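Local coordinates for NAD(P)H dehydrogenase (quinone) (Deinococcus radiodurans, PDB 1YDG), which catalyses the reduction of quinones to quinols by NADH or NADPH, as an FMN-binding homotetramer of the WrbA family, at residues K8-F13 and R39-R44; Y14-T19 and D56-N61; I82-P87 and K116-M121. All coordinates share one frame; numbering follows the deposited sequence.

How the contacts relate
Contacts 1 and 3 are neighbouring strand pairs of one sheet, their centres about 9 Å apart, and the seam between them is where strand 8-13 meets strand 82-87: V12 N lies 2.8 Å from V83 O, and A10 O lies 2.9 Å from V83 N, both probable hydrogen bonds. The order across this part of the sheet is therefore 39-42, 8-13, 82-87, 117-121. Contact 2 begins where strand 8-13 ends, its centre about 16 Å from that of contact 1 and about 19 Å from that of contact 3. Y14 N still reaches S85 O, at 2.9 Å, before the chain turns into the FMN-binding loop, here holding a sulfate. The sheet thus sets the starting point of the cofactor site.

Contact 1: K8-F13 and R39-R44; sequences KLAIVF and RLLKVR
The F13 ring reaches over to the adjoining strand and receives CA of K42 on one face, a CH-pi contact with that carbon 4.2 Å from the ring centroid. Two groups approach the ring obliquely: CD1 of L40, 3.5 Å from F13 CE2, and the carbonyl O of L41, 3.2 Å from F13 CD2. With CG placed between the backbone N and the carbonyl carbon (chi1 76°), the ring is tipped over segment 39-44 instead of standing straight off its own strand. An alanine here is likely to leave L40 CD1 and K42 CA without their aromatic partner and to open a gap beside A24 of helix 19-33, which also touches the F13 side chain. Across the sheet, on the A10 and V12 side, V12 CG1 packs 3.6 Å from V43 CG2, while L41 CD1 touches both A10 and V12. R39 lies on this side too, its guanidinium salt-bridged to D75. Five backbone hydrogen bonds join the strands, from R39 N to L9 O at one end to V43 N to F13 O at the other. Parallel strands linked through helix 19-33 make this the beta-alpha-beta unit with which the flavodoxin-like fold begins.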
loop_
_atom_site.group_PDB
_atom_site.type_symbol
_atom_site.label_atom_id
_atom_site.label_comp_id
_atom_site.label_asym_id
_atom_site.label_seq_id
_atom_site.Cartn_x
_atom_site.Cartn_y
_atom_site.Cartn_z
ATOM N N LYS B 8 16.300 24.361 -6.276
ATOM C CA LYS B 8 15.950 23.923 -7.630
ATOM C C LYS B 8 14.805 22.924 -7.536
ATOM O O LYS B 8 14.980 21.837 -6.974
ATOM C CB LYS B 8 17.153 23.285 -8.309
ATOM C CG LYS B 8 18.292 24.262 -8.578
ATOM C CD LYS B 8 19.616 23.536 -8.763
ATOM C CE LYS B 8 20.772 24.516 -9.099
ATOM N NZ LYS B 8 20.744 25.765 -8.281
ATOM N N LEU B 9 13.654 23.306 -8.095
ATOM C CA LEU B 9 12.421 22.561 -7.963
ATOM C C LEU B 9 11.955 22.131 -9.326
ATOM O O LEU B 9 11.723 22.975 -10.178
ATOM C CB LEU B 9 11.340 23.439 -7.305
ATOM C CG LEU B 9 9.915 22.902 -7.235
ATOM C CD1 LEU B 9 9.777 21.688 -6.295
ATOM C CD2 LEU B 9 8.898 24.008 -6.844
ATOM N N ALA B 10 11.816 20.823 -9.517
ATOM C CA ALA B 10 11.242 20.245 -10.732
ATOM C C ALA B 10 9.854 19.708 -10.439
ATOM O O ALA B 10 9.695 18.841 -9.566
ATOM C CB ALA B 10 12.113 19.118 -11.248
ATOM N N ILE B 11 8.866 20.206 -11.182
ATOM C CA ILE B 11 7.496 19.679 -11.160
ATOM C C ILE B 11 7.342 18.835 -12.407
ATOM O O ILE B 11 7.325 19.380 -13.517
ATOM C CB ILE B 11 6.431 20.799 -11.194
ATOM C CG1 ILE B 11 6.724 21.916 -10.175
ATOM C CG2 ILE B 11 5.030 20.233 -10.989
ATOM C CD1 ILE B 11 6.821 21.467 -8.765
ATOM N N VAL B 12 7.269 17.515 -12.230
ATOM C CA VAL B 12 7.129 16.560 -13.332
ATOM C C VAL B 12 5.716 15.982 -13.245
ATOM O O VAL B 12 5.323 15.396 -12.215
ATOM C CB VAL B 12 8.165 15.411 -13.264
ATOM C CG1 VAL B 12 7.971 14.437 -14.419
ATOM C CG2 VAL B 12 9.569 15.953 -13.268
ATOM N N PHE B 13 4.931 16.216 -14.290
ATOM C CA PHE B 13 3.517 15.870 -14.274
ATOM C C PHE B 13 3.121 15.209 -15.580
ATOM O O PHE B 13 3.634 15.557 -16.661
ATOM C CB PHE B 13 2.647 17.109 -14.016
ATOM C CG PHE B 13 2.512 18.006 -15.214
ATOM C CD1 PHE B 13 1.406 17.901 -16.052
ATOM C CD2 PHE B 13 3.513 18.907 -15.528
ATOM C CE1 PHE B 13 1.290 18.689 -17.165
ATOM C CE2 PHE B 13 3.409 19.710 -16.656
ATOM C CZ PHE B 13 2.306 19.602 -17.476
ATOM N N ARG B 39 11.324 24.412 -12.642
ATOM C CA ARG B 39 11.019 23.816 -13.951
ATOM C C ARG B 39 9.673 23.114 -13.890
ATOM O O ARG B 39 9.484 22.221 -13.082
ATOM C CB ARG B 39 12.079 22.803 -14.386
ATOM C CG ARG B 39 13.422 23.427 -14.593
ATOM C CD ARG B 39 14.423 22.418 -15.128
ATOM N NE ARG B 39 15.707 23.062 -15.334
ATOM C CZ ARG B 39 16.856 22.432 -15.552
ATOM N NH1 ARG B 39 16.904 21.109 -15.644
ATOM N NH2 ARG B 39 17.960 23.149 -15.704
ATOM N N LEU B 40 8.760 23.519 -14.763
ATOM C CA LEU B 40 7.533 22.800 -15.036
ATOM C C LEU B 40 7.751 21.935 -16.267
ATOM O O LEU B 40 8.051 22.450 -17.345
ATOM C CB LEU B 40 6.412 23.799 -15.295
ATOM C CG LEU B 40 5.034 23.293 -15.710
ATOM C CD1 LEU B 40 4.494 22.413 -14.632
ATOM C CD2 LEU B 40 4.109 24.483 -15.952
ATOM N N LEU B 41 7.588 20.627 -16.099
ATOM C CA LEU B 41 8.007 19.621 -17.078
ATOM C C LEU B 41 6.915 18.590 -17.283
ATOM O O LEU B 41 6.432 17.962 -16.333
ATOM C CB LEU B 41 9.265 18.912 -16.577
ATOM C CG LEU B 41 10.452 19.828 -16.275
ATOM C CD1 LEU B 41 11.387 19.136 -15.311
ATOM C CD2 LEU B 41 11.163 20.227 -17.549
ATOM N N LYS B 42 6.534 18.378 -18.530
ATOM C CA LYS B 42 5.499 17.389 -18.825
ATOM C C LYS B 42 6.115 16.027 -19.110
ATOM O O LYS B 42 7.228 15.902 -19.666
ATOM C CB LYS B 42 4.616 17.857 -19.995
ATOM C CG LYS B 42 5.302 17.823 -21.336
ATOM C CD LYS B 42 4.473 18.411 -22.468
ATOM C CE LYS B 42 5.259 18.337 -23.794
ATOM N NZ LYS B 42 4.877 19.410 -24.766
ATOM N N VAL B 43 5.371 14.991 -18.749
ATOM C CA VAL B 43 5.759 13.632 -19.055
ATOM C C VAL B 43 5.370 13.315 -20.506
ATOM O O VAL B 43 4.230 13.512 -20.921
ATOM C CB VAL B 43 5.100 12.612 -18.066
ATOM C CG1 VAL B 43 5.295 11.181 -18.530
ATOM C CG2 VAL B 43 5.644 12.780 -16.645
ATOM N N ARG B 44 6.321 12.767 -21.242
ATOM C CA ARG B 44 6.107 12.337 -22.621
ATOM C C ARG B 44 4.857 11.480 -22.770
ATOM O O ARG B 44 4.621 10.526 -22.005
ATOM C CB ARG B 44 7.308 11.550 -23.155
ATOM C CG ARG B 44 7.196 11.235 -24.629
ATOM C CD ARG B 44 8.286 10.331 -25.142
ATOM N NE ARG B 44 9.538 11.068 -25.265
ATOM C CZ ARG B 44 10.578 10.684 -26.008
ATOM N NH1 ARG B 44 10.546 9.538 -26.697
ATOM N NH2 ARG B 44 11.677 11.447 -26.048
#

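Contact 2: Y14-T19 and D56-N61; sequences YSSTGT and DAWKAN. With SO4 (sulfate ion), chain J.
The FMN-binding loop, S15 to G20, lies against helix 56-64 here, with S16, T17 and G18 meeting W58, A57 and N61. A sulfate, probably from the crystallisation liquor, sits in the loop, consistent with the place of the FMN phosphate. Its O3 is bound by S16 N and, at 2.9 Å and almost straight (171°), by T17 N. T17 OG1 donates to O1 from 2.6 Å and T19 N donates to the same oxygen, while S15 OG donates to O4 at 2.7 Å; G20 N adds a further bond. The threonine serves both sides: chi1 of 49° sets OG1 between the backbone N and the carbonyl carbon, facing the anion, and CG2 is left to pack on A57 CB. This is the phosphate-binding loop of flavodoxin-like proteins, which runs from strand 8-13 into helix 19-33 with G18 as N-cap, so that the helix N-terminus faces the anion and would be expected to stabilise its charge. On the other flank, S16 CB rests over the five-membered ring of W58, 3.9 Å from its centroid and only 6° off the normal. S16 O accepts a weak hydrogen bond from N61 ND2, 3.1 Å away, and also faces W58 CA. N61 OD1 approaches G18 CA to 3.3 Å; at G18's backbone angles, with phi positive, a CB would be jammed against the carbonyl O of T17, which by itself calls for glycine. A water donates to A57 O at 2.7 Å and weakly to T17 O, bridging the exposed margin. Deeper in, Y14 OH lies 3.6 Å from W58 CZ2, and Y14 OH and W58 NE1 are both hydrogen-bonded to the carboxylate of E45.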
loop_
_atom_site.group_PDB
_atom_site.type_symbol
_atom_site.label_atom_id
_atom_site.label_comp_id
_atom_site.label_asym_id
_atom_site.label_seq_id
_atom_site.Cartn_x
_atom_site.Cartn_y
_atom_site.Cartn_z
ATOM N N TYR B 14 2.258 14.206 -15.470
ATOM C CA TYR B 14 1.525 13.700 -16.611
ATOM C C TYR B 14 0.097 14.237 -16.551
ATOM O O TYR B 14 -0.496 14.324 -15.469
ATOM C CB TYR B 14 1.495 12.165 -16.678
ATOM C CG TYR B 14 0.686 11.756 -17.873
ATOM C CD1 TYR B 14 1.172 11.963 -19.152
ATOM C CD2 TYR B 14 -0.629 11.317 -17.729
ATOM C CE1 TYR B 14 0.392 11.663 -20.276
ATOM C CE2 TYR B 14 -1.428 11.034 -18.840
ATOM C CZ TYR B 14 -0.902 11.209 -20.111
ATOM O OH TYR B 14 -1.665 10.941 -21.203
ATOM N N SER B 15 -0.450 14.591 -17.710
ATOM C CA SER B 15 -1.841 15.019 -17.822
ATOM C C SER B 15 -2.391 14.603 -19.188
ATOM O O SER B 15 -1.787 14.923 -20.226
ATOM C CB SER B 15 -1.950 16.541 -17.645
ATOM O OG SER B 15 -3.314 16.943 -17.622
ATOM N N SER B 16 -3.516 13.876 -19.199
ATOM C CA SER B 16 -4.237 13.639 -20.439
ATOM C C SER B 16 -5.161 14.818 -20.742
ATOM O O SER B 16 -5.062 15.452 -21.789
ATOM C CB SER B 16 -5.091 12.375 -20.363
ATOM O OG SER B 16 -4.313 11.227 -20.142
ATOM N N THR B 17 -6.079 15.086 -19.821
ATOM C CA THR B 17 -7.220 15.959 -20.100
ATOM C C THR B 17 -7.153 17.325 -19.427
ATOM O O THR B 17 -8.157 18.032 -19.354
ATOM C CB THR B 17 -8.544 15.227 -19.771
ATOM O OG1 THR B 17 -8.485 14.632 -18.460
ATOM C CG2 THR B 17 -8.803 14.124 -20.796
ATOM N N GLY B 18 -5.970 17.717 -18.952
ATOM C CA GLY B 18 -5.758 19.057 -18.396
ATOM C C GLY B 18 -5.793 19.260 -16.881
ATOM O O GLY B 18 -5.340 20.297 -16.397
ATOM N N THR B 19 -6.293 18.302 -16.112
ATOM C CA THR B 19 -6.376 18.514 -14.668
ATOM C C THR B 19 -4.983 18.569 -14.027
ATOM O O THR B 19 -4.694 19.480 -13.267
ATOM C CB THR B 19 -7.274 17.469 -13.974
ATOM O OG1 THR B 19 -8.583 17.546 -14.527
ATOM C CG2 THR B 19 -7.369 17.716 -12.447
ATOM N N ASP B 56 -11.785 15.060 -27.102
ATOM C CA ASP B 56 -11.538 16.487 -27.262
ATOM C C ASP B 56 -10.602 17.079 -26.211
ATOM O O ASP B 56 -9.709 17.842 -26.544
ATOM C CB ASP B 56 -12.857 17.259 -27.191
ATOM C CG ASP B 56 -12.647 18.761 -27.184
ATOM O OD1 ASP B 56 -13.270 19.435 -26.324
ATOM O OD2 ASP B 56 -11.854 19.244 -28.036
ATOM N N ALA B 57 -10.829 16.770 -24.940
ATOM C CA ALA B 57 -10.046 17.416 -23.873
ATOM C C ALA B 57 -8.614 16.921 -23.886
ATOM O O ALA B 57 -7.728 17.643 -23.468
ATOM C CB ALA B 57 -10.692 17.217 -22.495
ATOM N N TRP B 58 -8.393 15.704 -24.394
ATOM C CA TRP B 58 -7.044 15.144 -24.529
ATOM C C TRP B 58 -6.274 15.824 -25.659
ATOM O O TRP B 58 -5.169 16.325 -25.451
ATOM C CB TRP B 58 -7.106 13.633 -24.753
ATOM C CG TRP B 58 -5.818 12.888 -24.468
ATOM C CD1 TRP B 58 -4.559 13.414 -24.295
ATOM C CD2 TRP B 58 -5.668 11.467 -24.364
ATOM N NE1 TRP B 58 -3.655 12.406 -24.061
ATOM C CE2 TRP B 58 -4.299 11.203 -24.110
ATOM C CE3 TRP B 58 -6.549 10.393 -24.478
ATOM C CZ2 TRP B 58 -3.800 9.903 -23.951
ATOM C CZ3 TRP B 58 -6.051 9.093 -24.305
ATOM C CH2 TRP B 58 -4.687 8.866 -24.050
ATOM N N LYS B 59 -6.861 15.861 -26.854
ATOM C CA LYS B 59 -6.273 16.625 -27.960
ATOM C C LYS B 59 -6.006 18.061 -27.584
ATOM O O LYS B 59 -4.931 18.578 -27.866
ATOM C CB LYS B 59 -7.164 16.636 -29.193
ATOM C CG LYS B 59 -7.040 15.406 -30.026
ATOM C CD LYS B 59 -7.775 15.551 -31.327
ATOM C CE LYS B 59 -6.845 15.927 -32.446
ATOM N NZ LYS B 59 -7.651 16.229 -33.646
ATOM N N ALA B 60 -6.994 18.701 -26.963
ATOM C CA ALA B 60 -6.879 20.106 -26.601
ATOM C C ALA B 60 -5.732 20.311 -25.625
ATOM O O ALA B 60 -4.947 21.247 -25.771
ATOM C CB ALA B 60 -8.167 20.602 -26.000
ATOM N N ASN B 61 -5.618 19.417 -24.643
ATOM C CA ASN B 61 -4.607 19.582 -23.601
ATOM C C ASN B 61 -3.216 19.388 -24.142
ATOM O O ASN B 61 -2.303 20.103 -23.763
ATOM C CB ASN B 61 -4.835 18.631 -22.430
ATOM C CG ASN B 61 -3.843 18.853 -21.307
ATOM O OD1 ASN B 61 -3.698 19.971 -20.792
ATOM N ND2 ASN B 61 -3.166 17.788 -20.906
HETATM S S SO4 J . -5.832 14.692 -16.225
HETATM O O1 SO4 J . -6.841 15.650 -16.677
HETATM O O2 SO4 J . -6.295 14.010 -15.033
HETATM O O3 SO4 J . -5.612 13.742 -17.316
HETATM O O4 SO4 J . -4.607 15.401 -15.878
HETATM O O HOH W 1 -8.435 19.923 -22.129
#

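Contact 3: I82-P87 and K116-M121; sequences IVFSSP and KTFSAM
F84 and F118 meet as a T-shaped pair over two parallel strands whose backbone polar groups are well supplied with partners. Five hydrogen bonds alternate between the chains: I82 N to T117 O (2.8 Å), S119 N to I82 O, F84 N to S119 O, M121 N to F84 O (2.8 Å) and S86 N to M121 O. I82 O takes a second donor, Q193 NE2, and F84 O has A120 CA at 3.1 Å as a CA-H...O neighbour. The amide and carbonyl of A120, turned away from strand 82-87, find side chains instead: Y139 OH and Q189 NE2, respectively. Buried hydroxyls are likewise matched: S119 OG by Q193 and Q189, T117 OG1 by T197 and Q193. S86 OG donates to P87 O at 2.8 Å and is also bonded to T94 N, while K116 NZ is held by the carbonyls of A79 and E77. Among the apolar groups, the edge of F118 points into the face of F84, centroids 5.2 Å apart and planes at 75°, and I82 CG2 touches F118 CD1 at 3.8 Å. On the reverse face M121 bends at chi3 (-53°), curling CE back to within 3.7 Å of S85 CB and alongside V83 CG1. The pair lies deep in the sheet. Strand 8-13 bonds to V83 and S85, K116 is backbone-bonded to V148 of the adjoining strand 148-149, helix 180-204 packs against V83 and M121, helix 95-102 lies on F84, and helix 131-144 meets F118 and A120.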
loop_
_atom_site.group_PDB
_atom_site.type_symbol
_atom_site.label_atom_id
_atom_site.label_comp_id
_atom_site.label_asym_id
_atom_site.label_seq_id
_atom_site.Cartn_x
_atom_site.Cartn_y
_atom_site.Cartn_z
ATOM N N ILE B 82 11.809 17.542 -5.796
ATOM C CA ILE B 82 10.999 16.970 -6.858
ATOM C C ILE B 82 9.537 16.811 -6.483
ATOM O O ILE B 82 9.214 16.303 -5.404
ATOM C CB ILE B 82 11.526 15.563 -7.232
ATOM C CG1 ILE B 82 12.931 15.674 -7.828
ATOM C CG2 ILE B 82 10.541 14.859 -8.188
ATOM C CD1 ILE B 82 13.802 14.402 -7.705
ATOM N N VAL B 83 8.648 17.213 -7.386
ATOM C CA VAL B 83 7.237 16.861 -7.266
ATOM C C VAL B 83 6.828 16.080 -8.494
ATOM O O VAL B 83 7.113 16.516 -9.611
ATOM C CB VAL B 83 6.307 18.111 -7.130
ATOM C CG1 VAL B 83 4.834 17.725 -7.136
ATOM C CG2 VAL B 83 6.637 18.933 -5.889
ATOM N N PHE B 84 6.141 14.944 -8.259
ATOM C CA PHE B 84 5.493 14.114 -9.293
ATOM C C PHE B 84 3.970 14.202 -9.178
ATOM O O PHE B 84 3.409 14.073 -8.076
ATOM C CB PHE B 84 5.869 12.629 -9.105
ATOM C CG PHE B 84 7.164 12.225 -9.739
ATOM C CD1 PHE B 84 8.107 13.170 -10.144
ATOM C CD2 PHE B 84 7.468 10.890 -9.883
ATOM C CE1 PHE B 84 9.321 12.775 -10.714
ATOM C CE2 PHE B 84 8.681 10.492 -10.454
ATOM C CZ PHE B 84 9.595 11.430 -10.859
ATOM N N SER B 85 3.319 14.407 -10.310
ATOM C CA SER B 85 1.872 14.446 -10.399
ATOM C C SER B 85 1.406 13.529 -11.515
ATOM O O SER B 85 1.878 13.628 -12.654
ATOM C CB SER B 85 1.393 15.886 -10.636
ATOM O OG SER B 85 -0.017 15.955 -10.654
ATOM N N SER B 86 0.495 12.618 -11.187
ATOM C CA SER B 86 -0.138 11.769 -12.174
ATOM C C SER B 86 -1.611 11.568 -11.884
ATOM O O SER B 86 -1.952 11.313 -10.739
ATOM C CB SER B 86 0.508 10.387 -12.155
ATOM O OG SER B 86 -0.130 9.558 -13.083
ATOM N N PRO B 87 -2.467 11.567 -12.920
ATOM C CA PRO B 87 -3.823 11.092 -12.644
ATOM C C PRO B 87 -3.765 9.620 -12.284
ATOM O O PRO B 87 -2.812 8.918 -12.641
ATOM C CB PRO B 87 -4.582 11.309 -13.958
ATOM C CG PRO B 87 -3.532 11.523 -15.009
ATOM C CD PRO B 87 -2.252 11.887 -14.344
ATOM N N LYS B 116 17.290 13.887 -2.502
ATOM C CA LYS B 116 16.444 14.953 -3.023
ATOM C C LYS B 116 15.101 14.850 -2.304
ATOM O O LYS B 116 14.681 13.759 -1.943
ATOM C CB LYS B 116 16.276 14.817 -4.529
ATOM C CG LYS B 116 17.552 15.043 -5.296
ATOM C CD LYS B 116 17.485 14.478 -6.693
ATOM C CE LYS B 116 18.880 14.482 -7.348
ATOM N NZ LYS B 116 19.453 15.857 -7.560
ATOM N N THR B 117 14.453 15.973 -2.044
ATOM C CA THR B 117 13.113 15.909 -1.449
ATOM C C THR B 117 12.113 15.530 -2.513
ATOM O O THR B 117 12.316 15.808 -3.693
ATOM C CB THR B 117 12.690 17.180 -0.752
ATOM O OG1 THR B 117 12.640 18.242 -1.691
ATOM C CG2 THR B 117 13.655 17.537 0.384
ATOM N N PHE B 118 11.042 14.885 -2.075
ATOM C CA PHE B 118 10.040 14.318 -2.938
ATOM C C PHE B 118 8.668 14.409 -2.310
ATOM O O PHE B 118 8.479 13.999 -1.163
ATOM C CB PHE B 118 10.310 12.852 -3.178
ATOM C CG PHE B 118 9.368 12.232 -4.159
ATOM C CD1 PHE B 118 9.621 12.322 -5.526
ATOM C CD2 PHE B 118 8.204 11.601 -3.733
ATOM C CE1 PHE B 118 8.740 11.752 -6.454
ATOM C CE2 PHE B 118 7.319 11.030 -4.649
ATOM C CZ PHE B 118 7.584 11.118 -6.019
ATOM N N SER B 119 7.707 14.915 -3.077
ATOM C CA SER B 119 6.290 14.777 -2.725
ATOM C C SER B 119 5.498 14.549 -4.007
ATOM O O SER B 119 6.046 14.636 -5.112
ATOM C CB SER B 119 5.783 16.007 -1.974
ATOM O OG SER B 119 5.444 17.049 -2.854
ATOM N N ALA B 120 4.226 14.205 -3.863
ATOM C CA ALA B 120 3.442 13.787 -5.006
ATOM C C ALA B 120 2.015 14.316 -4.957
ATOM O O ALA B 120 1.517 14.701 -3.907
ATOM C CB ALA B 120 3.452 12.259 -5.104
ATOM N N MET B 121 1.375 14.331 -6.120
ATOM C CA MET B 121 0.013 14.840 -6.294
ATOM C C MET B 121 -0.684 13.954 -7.291
ATOM O O MET B 121 -0.038 13.276 -8.108
ATOM C CB MET B 121 -0.009 16.271 -6.844
ATOM C CG MET B 121 0.707 17.303 -6.008
ATOM S SD MET B 121 0.565 18.996 -6.656
ATOM C CE MET B 121 1.091 18.811 -8.335
#